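Local coordinates for SPbeta prophage-derived uncharacterized protein YorR (Bacillus subtilis, PDB 3KB2) that is of unknown function but binds a phosphorylated guanosine nucleotide together with magnesium, and may act as a nucleoside monophosphate kinase of the dTMP kinase type, at residues T16-L21 and S153-A157; K97-A103 and T143-G149; D10-S15 and I60-V64. All coordinates share one frame; numbering follows the deposited sequence.

Contact 1: residues T16-L21 and S153-A157; sequences TVAAKL and SDEIA. With G3D (guanosine-3'-monophosphate-5'-diphosphate), chain C.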
loop_
_atom_site.group_PDB
_atom_site.type_symbol
_atom_site.label_atom_id
_atom_site.label_comp_id
_atom_site.label_asym_id
_atom_site.label_seq_id
_atom_site.Cartn_x
_atom_site.Cartn_y
_atom_site.Cartn_z
ATOM N N THR A 16 11.516 -10.634 11.872
ATOM C CA THR A 16 12.403 -10.688 13.029
ATOM C C THR A 16 12.416 -12.143 13.497
ATOM O O THR A 16 13.478 -12.740 13.669
ATOM C CB THR A 16 11.870 -9.784 14.162
ATOM O OG1 THR A 16 11.755 -8.448 13.668
ATOM C CG2 THR A 16 12.815 -9.785 15.366
ATOM N N VAL A 17 11.230 -12.715 13.696
ATOM C CA VAL A 17 11.149 -14.103 14.135
ATOM C C VAL A 17 11.916 -14.979 13.161
ATOM O O VAL A 17 12.712 -15.819 13.566
ATOM C CB VAL A 17 9.688 -14.592 14.226
ATOM C CG1 VAL A 17 9.651 -16.104 14.395
ATOM C CG2 VAL A 17 9.015 -13.936 15.406
ATOM N N ALA A 18 11.679 -14.760 11.874
ATOM C CA ALA A 18 12.337 -15.521 10.822
ATOM C C ALA A 18 13.862 -15.484 10.969
ATOM O O ALA A 18 14.545 -16.508 10.835
ATOM C CB ALA A 18 11.927 -14.968 9.467
ATOM N N ALA A 19 14.392 -14.295 11.238
ATOM C CA ALA A 19 15.830 -14.115 11.395
ATOM C C ALA A 19 16.364 -14.848 12.622
ATOM O O ALA A 19 17.456 -15.409 12.594
ATOM C CB ALA A 19 16.156 -12.621 11.500
ATOM N N LYS A 20 15.589 -14.824 13.706
ATOM C CA LYS A 20 15.981 -15.476 14.952
ATOM C C LYS A 20 15.900 -17.005 14.817
ATOM O O LYS A 20 16.751 -17.734 15.344
ATOM C CB LYS A 20 15.085 -14.986 16.104
ATOM C CG LYS A 20 15.235 -13.492 16.453
ATOM C CD LYS A 20 14.211 -13.057 17.504
ATOM C CE LYS A 20 14.647 -11.812 18.291
ATOM N NZ LYS A 20 15.033 -10.674 17.429
ATOM N N LEU A 21 14.882 -17.490 14.109
ATOM C CA LEU A 21 14.718 -18.925 13.909
ATOM C C LEU A 21 15.822 -19.430 12.990
ATOM O O LEU A 21 16.354 -20.519 13.184
ATOM C CB LEU A 21 13.347 -19.230 13.292
ATOM C CG LEU A 21 12.110 -18.957 14.166
ATOM C CD1 LEU A 21 10.839 -19.147 13.338
ATOM C CD2 LEU A 21 12.112 -19.885 15.375
ATOM N N SER A 153 9.437 -11.321 19.973
ATOM C CA SER A 153 9.984 -12.200 18.940
ATOM C C SER A 153 10.918 -13.254 19.530
ATOM O O SER A 153 11.067 -14.334 18.971
ATOM C CB SER A 153 10.702 -11.397 17.842
ATOM O OG SER A 153 11.690 -10.532 18.362
ATOM N N ASP A 154 11.551 -12.946 20.658
ATOM C CA ASP A 154 12.425 -13.923 21.297
ATOM C C ASP A 154 11.579 -15.070 21.832
ATOM O O ASP A 154 11.845 -16.235 21.552
ATOM C CB ASP A 154 13.189 -13.300 22.466
ATOM C CG ASP A 154 14.531 -12.743 22.056
ATOM O OD1 ASP A 154 15.301 -12.329 22.950
ATOM O OD2 ASP A 154 14.814 -12.719 20.843
ATOM N N GLU A 155 10.563 -14.725 22.611
ATOM C CA GLU A 155 9.672 -15.711 23.201
ATOM C C GLU A 155 8.978 -16.556 22.137
ATOM O O GLU A 155 8.786 -17.760 22.321
ATOM C CB GLU A 155 8.634 -15.015 24.094
ATOM C CG GLU A 155 9.200 -14.529 25.435
ATOM C CD GLU A 155 8.277 -13.557 26.174
ATOM O OE1 GLU A 155 8.559 -13.262 27.358
ATOM O OE2 GLU A 155 7.288 -13.080 25.574
ATOM N N ILE A 156 8.615 -15.930 21.023
ATOM C CA ILE A 156 7.958 -16.650 19.947
ATOM C C ILE A 156 8.940 -17.635 19.299
ATOM O O ILE A 156 8.647 -18.831 19.198
ATOM C CB ILE A 156 7.345 -15.643 18.930
ATOM C CG1 ILE A 156 6.113 -14.994 19.579
ATOM C CG2 ILE A 156 6.948 -16.339 17.617
ATOM C CD1 ILE A 156 5.441 -13.930 18.749
ATOM N N ALA A 157 10.111 -17.151 18.900
ATOM C CA ALA A 157 11.108 -18.023 18.292
ATOM C C ALA A 157 11.427 -19.204 19.215
ATOM O O ALA A 157 11.544 -20.340 18.758
ATOM C CB ALA A 157 12.368 -17.240 17.972
HETATM P PB G3D C . 7.019 -7.698 9.957
HETATM O O1B G3D C . 6.261 -6.701 9.078
HETATM O O2B G3D C . 6.251 -8.807 10.531
HETATM O O3B G3D C . 8.285 -8.299 9.075
HETATM P PA G3D C . 9.291 -7.109 11.605
HETATM O O3A G3D C . 7.776 -6.948 11.092
HETATM O O1A G3D C . 9.577 -8.464 12.049
HETATM O O2A G3D C . 10.181 -6.480 10.522
HETATM O "O5'" G3D C . 9.256 -6.187 12.986
HETATM C "C5'" G3D C . 8.532 -4.912 12.740
HETATM C "C4'" G3D C . 9.234 -4.084 13.924
HETATM O "O4'" G3D C . 8.927 -4.530 15.255
HETATM C "C3'" G3D C . 10.663 -3.919 13.913
HETATM O "O3'" G3D C . 11.056 -2.598 14.185
HETATM C "C2'" G3D C . 11.321 -4.992 14.828
HETATM O "O2'" G3D C . 12.457 -4.585 15.355
HETATM C "C1'" G3D C . 10.114 -4.754 16.024
HETATM N N9 G3D C . 10.191 -5.928 16.972
HETATM C C8 G3D C . 10.676 -7.176 16.608
HETATM N N7 G3D C . 10.505 -7.794 17.799
HETATM C C5 G3D C . 10.100 -6.977 18.857
HETATM C C6 G3D C . 9.897 -7.303 20.055
HETATM O O6 G3D C . 9.922 -8.328 20.803
HETATM N N1 G3D C . 9.344 -6.133 20.822
HETATM C C2 G3D C . 9.220 -5.050 20.142
HETATM N N2 G3D C . 8.597 -3.922 20.906
HETATM N N3 G3D C . 9.352 -4.739 18.863
HETATM C C4 G3D C . 9.878 -5.818 18.289
HETATM P P1 G3D C . 11.860 -1.807 13.432
HETATM O O4P G3D C . 13.226 -1.906 13.847
HETATM O O5P G3D C . 11.316 -0.348 13.830
HETATM O O6P G3D C . 11.621 -1.738 11.921
#
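L21 lays its CD2 methyl over the backbone and side chain of A157, with CD2 3.7 Å from A157 CB. Beside it the CB atoms of K20 and A157 approach to 4.0 Å, which seats the small alanine against the root of the lysine. Further back, V17 turns CG2 into the other helix; this branch lies 3.9 Å from I156 CG2, the two side chains meeting at roughly a right angle, and it also reaches S153 CB. L101, on strand 96-102, packs under both V17 and I156.

The two segments belong to the helix that follows the P-loop and to the C-terminal helix, lying against the parallel sheet of a P-loop kinase fold. Their axes cross at -53°, with a closest approach of 9.1 Å, and the bound nucleotide sits at the T16/S153 end of the pair. With chi1 at -58°, T16 OG1 stands beside its own backbone N, and both atoms donate to the same alpha-phosphate oxygen: OG1 is 2.7 Å from G3D O1A. The same torsion sends T16 CG2 the other way, to 3.3 Å from S153 OG. From the second helix, S153 N donates to the guanine at G3D O6 over 3.1 Å (155° at the hydrogen). S153 OG lies 3.0 Å from G3D N7. The charged pair is less certain: K20 NZ and D154 OD2 form only a long ion pair, and the modelled position of that carboxylate is doubtful.

Contact 2: residues K97-A103 and T143-G149; sequences KVVYLHA and TYSWDTG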
loop_
_atom_site.group_PDB
_atom_site.type_symbol
_atom_site.label_atom_id
_atom_site.label_comp_id
_atom_site.label_asym_id
_atom_site.label_seq_id
_atom_site.Cartn_x
_atom_site.Cartn_y
_atom_site.Cartn_z
ATOM N N LYS A 97 4.872 -26.279 9.445
ATOM C CA LYS A 97 4.506 -25.689 10.724
ATOM C C LYS A 97 4.020 -24.309 10.305
ATOM O O LYS A 97 4.822 -23.458 9.901
ATOM C CB LYS A 97 5.724 -25.565 11.645
ATOM C CG LYS A 97 5.775 -26.587 12.778
ATOM C CD LYS A 97 5.748 -28.020 12.257
ATOM C CE LYS A 97 6.020 -29.031 13.370
ATOM N NZ LYS A 97 5.023 -28.964 14.473
ATOM N N VAL A 98 2.707 -24.105 10.368
ATOM C CA VAL A 98 2.108 -22.838 9.968
ATOM C C VAL A 98 1.954 -21.883 11.135
ATOM O O VAL A 98 1.189 -22.141 12.059
ATOM C CB VAL A 98 0.724 -23.043 9.329
ATOM C CG1 VAL A 98 0.184 -21.706 8.848
ATOM C CG2 VAL A 98 0.832 -24.015 8.175
ATOM N N VAL A 99 2.679 -20.773 11.086
ATOM C CA VAL A 99 2.611 -19.796 12.159
ATOM C C VAL A 99 1.822 -18.560 11.761
ATOM O O VAL A 99 2.018 -18.007 10.680
ATOM C CB VAL A 99 4.018 -19.373 12.589
ATOM C CG1 VAL A 99 3.942 -18.393 13.742
ATOM C CG2 VAL A 99 4.804 -20.582 12.970
ATOM N N TYR A 100 0.919 -18.138 12.637
ATOM C CA TYR A 100 0.096 -16.960 12.393
ATOM C C TYR A 100 0.428 -15.936 13.475
ATOM O O TYR A 100 0.097 -16.123 14.644
ATOM C CB TYR A 100 -1.399 -17.342 12.440
ATOM C CG TYR A 100 -2.380 -16.176 12.425
ATOM C CD1 TYR A 100 -2.126 -15.023 11.671
ATOM C CD2 TYR A 100 -3.572 -16.229 13.157
ATOM C CE1 TYR A 100 -3.032 -13.952 11.653
ATOM C CE2 TYR A 100 -4.483 -15.157 13.138
ATOM C CZ TYR A 100 -4.204 -14.026 12.388
ATOM O OH TYR A 100 -5.084 -12.959 12.374
ATOM N N LEU A 101 1.105 -14.867 13.088
ATOM C CA LEU A 101 1.451 -13.845 14.045
ATOM C C LEU A 101 0.510 -12.671 13.861
ATOM O O LEU A 101 0.375 -12.143 12.755
ATOM C CB LEU A 101 2.896 -13.401 13.846
ATOM C CG LEU A 101 3.964 -14.488 13.984
ATOM C CD1 LEU A 101 5.349 -13.850 13.923
ATOM C CD2 LEU A 101 3.793 -15.221 15.306
ATOM N N HIS A 102 -0.147 -12.258 14.942
ATOM C CA HIS A 102 -1.087 -11.142 14.862
ATOM C C HIS A 102 -0.960 -10.165 16.028
ATOM O O HIS A 102 0.011 -10.201 16.789
ATOM C CB HIS A 102 -2.522 -11.681 14.810
ATOM C CG HIS A 102 -2.887 -12.523 15.994
ATOM N ND1 HIS A 102 -2.462 -13.826 16.139
ATOM C CD2 HIS A 102 -3.585 -12.228 17.116
ATOM C CE1 HIS A 102 -2.880 -14.296 17.300
ATOM N NE2 HIS A 102 -3.563 -13.347 17.913
ATOM N N ALA A 103 -1.952 -9.288 16.149
ATOM C CA ALA A 103 -2.012 -8.300 17.227
ATOM C C ALA A 103 -3.281 -7.484 17.039
ATOM O O ALA A 103 -3.818 -7.415 15.930
ATOM C CB ALA A 103 -0.797 -7.387 17.187
ATOM N N THR A 143 -2.585 -24.675 12.582
ATOM C CA THR A 143 -1.816 -23.438 12.680
ATOM C C THR A 143 -1.572 -23.028 14.135
ATOM O O THR A 143 -2.346 -23.376 15.020
ATOM C CB THR A 143 -2.541 -22.290 11.936
ATOM O OG1 THR A 143 -3.786 -22.005 12.583
ATOM C CG2 THR A 143 -2.833 -22.696 10.497
ATOM N N TYR A 144 -0.480 -22.312 14.378
ATOM C CA TYR A 144 -0.158 -21.841 15.720
ATOM C C TYR A 144 -0.137 -20.324 15.658
ATOM O O TYR A 144 0.515 -19.743 14.790
ATOM C CB TYR A 144 1.211 -22.342 16.185
ATOM C CG TYR A 144 1.457 -23.812 15.979
ATOM C CD1 TYR A 144 1.930 -24.284 14.758
ATOM C CD2 TYR A 144 1.244 -24.731 17.009
ATOM C CE1 TYR A 144 2.195 -25.626 14.562
ATOM C CE2 TYR A 144 1.502 -26.084 16.823
ATOM C CZ TYR A 144 1.981 -26.523 15.593
ATOM O OH TYR A 144 2.260 -27.856 15.381
ATOM N N SER A 145 -0.844 -19.694 16.589
ATOM C CA SER A 145 -0.934 -18.248 16.631
ATOM C C SER A 145 -0.290 -17.646 17.872
ATOM O O SER A 145 -0.275 -18.250 18.943
ATOM C CB SER A 145 -2.400 -17.826 16.580
ATOM O OG SER A 145 -3.065 -18.181 17.781
ATOM N N TRP A 146 0.226 -16.433 17.704
ATOM C CA TRP A 146 0.874 -15.682 18.765
ATOM C C TRP A 146 0.474 -14.215 18.658
ATOM O O TRP A 146 0.583 -13.606 17.590
ATOM C CB TRP A 146 2.392 -15.812 18.640
ATOM C CG TRP A 146 2.966 -17.031 19.303
ATOM C CD1 TRP A 146 3.305 -17.162 20.617
ATOM C CD2 TRP A 146 3.244 -18.300 18.687
ATOM N NE1 TRP A 146 3.773 -18.435 20.861
ATOM C CE2 TRP A 146 3.748 -19.152 19.694
ATOM C CE3 TRP A 146 3.114 -18.796 17.384
ATOM C CZ2 TRP A 146 4.123 -20.473 19.441
ATOM C CZ3 TRP A 146 3.489 -20.118 17.129
ATOM C CH2 TRP A 146 3.985 -20.937 18.154
ATOM N N ASP A 147 -0.001 -13.660 19.767
ATOM C CA ASP A 147 -0.403 -12.257 19.831
ATOM C C ASP A 147 0.878 -11.474 20.107
ATOM O O ASP A 147 1.345 -11.428 21.240
ATOM C CB ASP A 147 -1.407 -12.064 20.975
ATOM C CG ASP A 147 -1.890 -10.624 21.120
ATOM O OD1 ASP A 147 -2.659 -10.361 22.071
ATOM O OD2 ASP A 147 -1.515 -9.759 20.295
ATOM N N THR A 148 1.438 -10.867 19.066
ATOM C CA THR A 148 2.680 -10.104 19.172
ATOM C C THR A 148 2.538 -8.879 20.074
ATOM O O THR A 148 3.504 -8.166 20.339
ATOM C CB THR A 148 3.175 -9.679 17.773
ATOM O OG1 THR A 148 2.268 -8.729 17.215
ATOM C CG2 THR A 148 3.245 -10.881 16.851
ATOM N N GLY A 149 1.322 -8.641 20.543
ATOM C CA GLY A 149 1.084 -7.521 21.422
ATOM C C GLY A 149 1.488 -7.864 22.842
ATOM O O GLY A 149 1.673 -6.969 23.665
#
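The edge of the five-stranded parallel sheet, in the strand order 2-3-1-4-5 of P-loop kinases, is built here by strand 143-147 running beside strand 96-102. Y144 N donates to V98 O and Y144 O accepts from Y100 N (2.7 Å); W146 N and O do the same with Y100 O and H102 N, so that the even-numbered residues of the edge strand make both bonds. No strand of this chain lies beyond 143-147, whereas V99 and L101 hydrogen-bond on their far side to the first strand, 3-7.

The two faces differ. On the one facing helix 153-166, V99 CG1 rests obliquely on the W146 indole, 3.8 Å from CE3, and L101 CD2 meets W146 CB at 3.7 Å; the indole NE1 is held by D159 of that helix. K97, bent at chi2 and chi4, curls its NZ to the Y144 hydroxyl in a weak bond. The other face carries V98 against T143, with V98 CG1 3.6 Å from T143 CG2, while Y100 is covered by helix 122-137. There H102, with CG between its backbone N and carbonyl carbon (chi1 59°), swings its ring over the edge strand: D147 CA sits over one face in a CH-pi contact, 4.1 Å from the ring centroid, and S145 CB touches the edge.

Where the strands end, D147 OD2 accepts from G149 N at 3.1 Å in an Asx turn, met from above the carboxylate plane. H102 O is gripped twice by T148, whose N and OG1 arrive from opposite faces of the carbonyl plane, OG1 at 2.7 Å and 41° out of that plane.

Contact 3: residues D10-S15 and I60-V64; sequences DCCFKS and IDRFV. With MG (magnesium ion), chain D; G3D (guanosine-3'-monophosphate-5'-diphosphate), chain C.
D10 begins the segment by facing R62, but D10 OD2 and R62 NH1 are 4.0 Å apart, and the carboxylate oxygen lies well out of the guanidinium plane, so no N-H points at it. Water 1 makes the closer link: it donates to OD2 and accepts from NH1, lying in the plane at the guanidinium edge. C11 then turns its backbone N onto the beta-phosphate, 2.8 Å from G3D O1B, and C12 N follows with a longer bond to G3D O2B. At F13 the ring covers the purine, with G3D C5 3.5 Å above one ring face and toward its rim; the backbone here has a positive phi of 67°.

This is the P-loop, or Walker A motif, of sequence G-P-D-C-C-F-K-S, in which F13 occupies the position where the consensus has glycine. Across from it, D61-R62-F63 is consistent with the Asp-Arg-aromatic signature of dTMP kinases. The N-terminus of helix 14-25 points at the phosphates and would be expected to stabilise their charge. K14 holds G3D O2B with both ends: its N is 2.7 Å away, and NZ, folded back by bends at chi3 and chi4, also donates to it while binding P9 O. That fold leaves K14 CE against the stem of R62, 3.6 Å from CG.

S15 follows, its OG coordinating magnesium at 2.3 Å and donating a short 2.5 Å bond to the syn lone pair of D61 OD1, at the end of strand 58-61; S15 N binds G3D O3B. The metal shell is finished by O3B and four waters, one of which, water 2, donates to D61 OD2 at 2.6 Å, so that D61 orients from the second shell both a protein ligand and a water of the metal.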
loop_
_atom_site.group_PDB
_atom_site.type_symbol
_atom_site.label_atom_id
_atom_site.label_comp_id
_atom_site.label_asym_id
_atom_site.label_seq_id
_atom_site.Cartn_x
_atom_site.Cartn_y
_atom_site.Cartn_z
ATOM N N ASP A 10 1.233 -6.941 8.621
ATOM C CA ASP A 10 2.489 -6.221 8.808
ATOM C C ASP A 10 2.794 -5.851 10.252
ATOM O O ASP A 10 1.897 -5.719 11.089
ATOM C CB ASP A 10 2.480 -4.930 8.001
ATOM C CG ASP A 10 2.597 -5.167 6.519
ATOM O OD1 ASP A 10 2.685 -4.161 5.780
ATOM O OD2 ASP A 10 2.595 -6.345 6.097
ATOM N N CYS A 11 4.078 -5.666 10.523
ATOM C CA CYS A 11 4.528 -5.273 11.846
ATOM C C CYS A 11 4.147 -6.241 12.955
ATOM O O CYS A 11 3.786 -5.824 14.059
ATOM C CB CYS A 11 3.995 -3.875 12.159
ATOM S SG CYS A 11 4.625 -2.628 11.016
ATOM N N CYS A 12 4.222 -7.532 12.666
ATOM C CA CYS A 12 3.895 -8.525 13.671
ATOM C C CYS A 12 5.086 -9.432 13.945
ATOM O O CYS A 12 4.922 -10.604 14.272
ATOM C CB CYS A 12 2.667 -9.338 13.249
ATOM S SG CYS A 12 1.107 -8.400 13.332
ATOM N N PHE A 13 6.281 -8.870 13.802
ATOM C CA PHE A 13 7.523 -9.574 14.070
ATOM C C PHE A 13 7.862 -10.731 13.131
ATOM O O PHE A 13 8.805 -11.476 13.390
ATOM C CB PHE A 13 7.523 -10.091 15.523
ATOM C CG PHE A 13 7.145 -9.047 16.568
ATOM C CD1 PHE A 13 7.235 -7.684 16.294
ATOM C CD2 PHE A 13 6.759 -9.437 17.854
ATOM C CE1 PHE A 13 6.951 -6.733 17.283
ATOM C CE2 PHE A 13 6.478 -8.483 18.841
ATOM C CZ PHE A 13 6.575 -7.141 18.555
ATOM N N LYS A 14 7.124 -10.881 12.035
ATOM C CA LYS A 14 7.385 -11.991 11.120
ATOM C C LYS A 14 8.836 -12.120 10.671
ATOM O O LYS A 14 9.450 -13.170 10.848
ATOM C CB LYS A 14 6.455 -11.909 9.901
ATOM C CG LYS A 14 4.980 -11.992 10.288
ATOM C CD LYS A 14 4.080 -12.327 9.108
ATOM C CE LYS A 14 4.326 -11.396 7.936
ATOM N NZ LYS A 14 4.232 -9.999 8.368
ATOM N N SER A 15 9.391 -11.051 10.107
ATOM C CA SER A 15 10.766 -11.076 9.620
ATOM C C SER A 15 11.820 -11.203 10.709
ATOM O O SER A 15 12.881 -11.796 10.500
ATOM C CB SER A 15 11.019 -9.837 8.778
ATOM O OG SER A 15 10.244 -9.936 7.596
ATOM N N ILE A 60 9.629 -19.677 5.499
ATOM C CA ILE A 60 8.949 -18.906 4.467
ATOM C C ILE A 60 8.236 -17.712 5.108
ATOM O O ILE A 60 7.243 -17.879 5.822
ATOM C CB ILE A 60 7.924 -19.789 3.699
ATOM C CG1 ILE A 60 8.667 -20.938 2.998
ATOM C CG2 ILE A 60 7.129 -18.939 2.719
ATOM C CD1 ILE A 60 7.795 -21.865 2.168
ATOM N N ASP A 61 8.763 -16.516 4.863
ATOM C CA ASP A 61 8.212 -15.267 5.392
ATOM C C ASP A 61 7.076 -14.845 4.453
ATOM O O ASP A 61 7.324 -14.238 3.419
ATOM C CB ASP A 61 9.329 -14.205 5.424
ATOM C CG ASP A 61 8.935 -12.936 6.174
ATOM O OD1 ASP A 61 9.838 -12.119 6.421
ATOM O OD2 ASP A 61 7.748 -12.752 6.508
ATOM N N ARG A 62 5.843 -15.191 4.825
ATOM C CA ARG A 62 4.637 -14.908 4.039
ATOM C C ARG A 62 4.515 -15.938 2.919
ATOM O O ARG A 62 5.459 -16.152 2.156
ATOM C CB ARG A 62 4.677 -13.494 3.469
ATOM C CG ARG A 62 4.713 -12.436 4.550
ATOM C CD ARG A 62 3.889 -11.237 4.154
ATOM N NE ARG A 62 4.425 -10.610 2.957
ATOM C CZ ARG A 62 3.952 -9.486 2.436
ATOM N NH1 ARG A 62 2.927 -8.863 3.012
ATOM N NH2 ARG A 62 4.505 -8.986 1.338
ATOM N N PHE A 63 3.345 -16.564 2.813
ATOM C CA PHE A 63 3.150 -17.610 1.823
ATOM C C PHE A 63 1.749 -17.613 1.176
ATOM O O PHE A 63 1.209 -16.551 0.869
ATOM C CB PHE A 63 3.480 -18.951 2.515
ATOM C CG PHE A 63 3.760 -20.092 1.570
ATOM C CD1 PHE A 63 4.270 -19.863 0.294
ATOM C CD2 PHE A 63 3.524 -21.404 1.970
ATOM C CE1 PHE A 63 4.538 -20.932 -0.567
ATOM C CE2 PHE A 63 3.791 -22.471 1.115
ATOM C CZ PHE A 63 4.296 -22.232 -0.153
ATOM N N VAL A 64 1.179 -18.802 0.962
ATOM C CA VAL A 64 -0.131 -18.955 0.323
ATOM C C VAL A 64 -1.285 -18.242 1.020
ATOM O O VAL A 64 -2.218 -17.795 0.363
ATOM C CB VAL A 64 -0.531 -20.462 0.151
ATOM C CG1 VAL A 64 0.434 -21.168 -0.802
ATOM C CG2 VAL A 64 -0.544 -21.170 1.516
HETATM MG MG MG D . 8.589 -8.486 6.881
HETATM P PB G3D C . 7.019 -7.698 9.957
HETATM O O1B G3D C . 6.261 -6.701 9.078
HETATM O O2B G3D C . 6.251 -8.807 10.531
HETATM O O3B G3D C . 8.285 -8.299 9.075
HETATM P PA G3D C . 9.291 -7.109 11.605
HETATM O O3A G3D C . 7.776 -6.948 11.092
HETATM O O1A G3D C . 9.577 -8.464 12.049
HETATM O O2A G3D C . 10.181 -6.480 10.522
HETATM O "O5'" G3D C . 9.256 -6.187 12.986
HETATM C "C5'" G3D C . 8.532 -4.912 12.740
HETATM C "C4'" G3D C . 9.234 -4.084 13.924
HETATM O "O4'" G3D C . 8.927 -4.530 15.255
HETATM C "C3'" G3D C . 10.663 -3.919 13.913
HETATM O "O3'" G3D C . 11.056 -2.598 14.185
HETATM C "C2'" G3D C . 11.321 -4.992 14.828
HETATM O "O2'" G3D C . 12.457 -4.585 15.355
HETATM C "C1'" G3D C . 10.114 -4.754 16.024
HETATM N N9 G3D C . 10.191 -5.928 16.972
HETATM C C8 G3D C . 10.676 -7.176 16.608
HETATM N N7 G3D C . 10.505 -7.794 17.799
HETATM C C5 G3D C . 10.100 -6.977 18.857
HETATM C C6 G3D C . 9.897 -7.303 20.055
HETATM O O6 G3D C . 9.922 -8.328 20.803
HETATM N N1 G3D C . 9.344 -6.133 20.822
HETATM C C2 G3D C . 9.220 -5.050 20.142
HETATM N N2 G3D C . 8.597 -3.922 20.906
HETATM N N3 G3D C . 9.352 -4.739 18.863
HETATM C C4 G3D C . 9.878 -5.818 18.289
HETATM P P1 G3D C . 11.860 -1.807 13.432
HETATM O O4P G3D C . 13.226 -1.906 13.847
HETATM O O5P G3D C . 11.316 -0.348 13.830
HETATM O O6P G3D C . 11.621 -1.738 11.921
HETATM O O HOH W 1 1.585 -9.072 5.449
HETATM O O HOH W 2 7.177 -10.223 6.527
HETATM O O HOH W 3 10.039 -7.015 8.020
HETATM O O HOH W 4 9.582 -7.854 4.912
HETATM O O HOH W 5 6.814 -7.152 6.497
#

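Contacts 1 and 3 share helix 14-25 and the nucleotide, and they differ chiefly in chemistry: at 10-15 with 60-64 the contact is made of charges, water and magnesium near the centre of the chain, whereas 16-21 with 153-157 is mainly apolar, buried and farther out, with polar groups where the nucleotide lies. Contacts 2 and 3 are only partly buried, contact 2 lying at the edge strand of the chain's sheet; it is held mainly by backbone hydrogen bonds, with apolar and aromatic packing on both faces. The three meet through a few residues. I156 CD1 packs on W146 CB at 3.6 Å, joining contacts 1 and 2, while L101 CD1 and T148 CG2 of contact 2 pack on C12 O of contact 3.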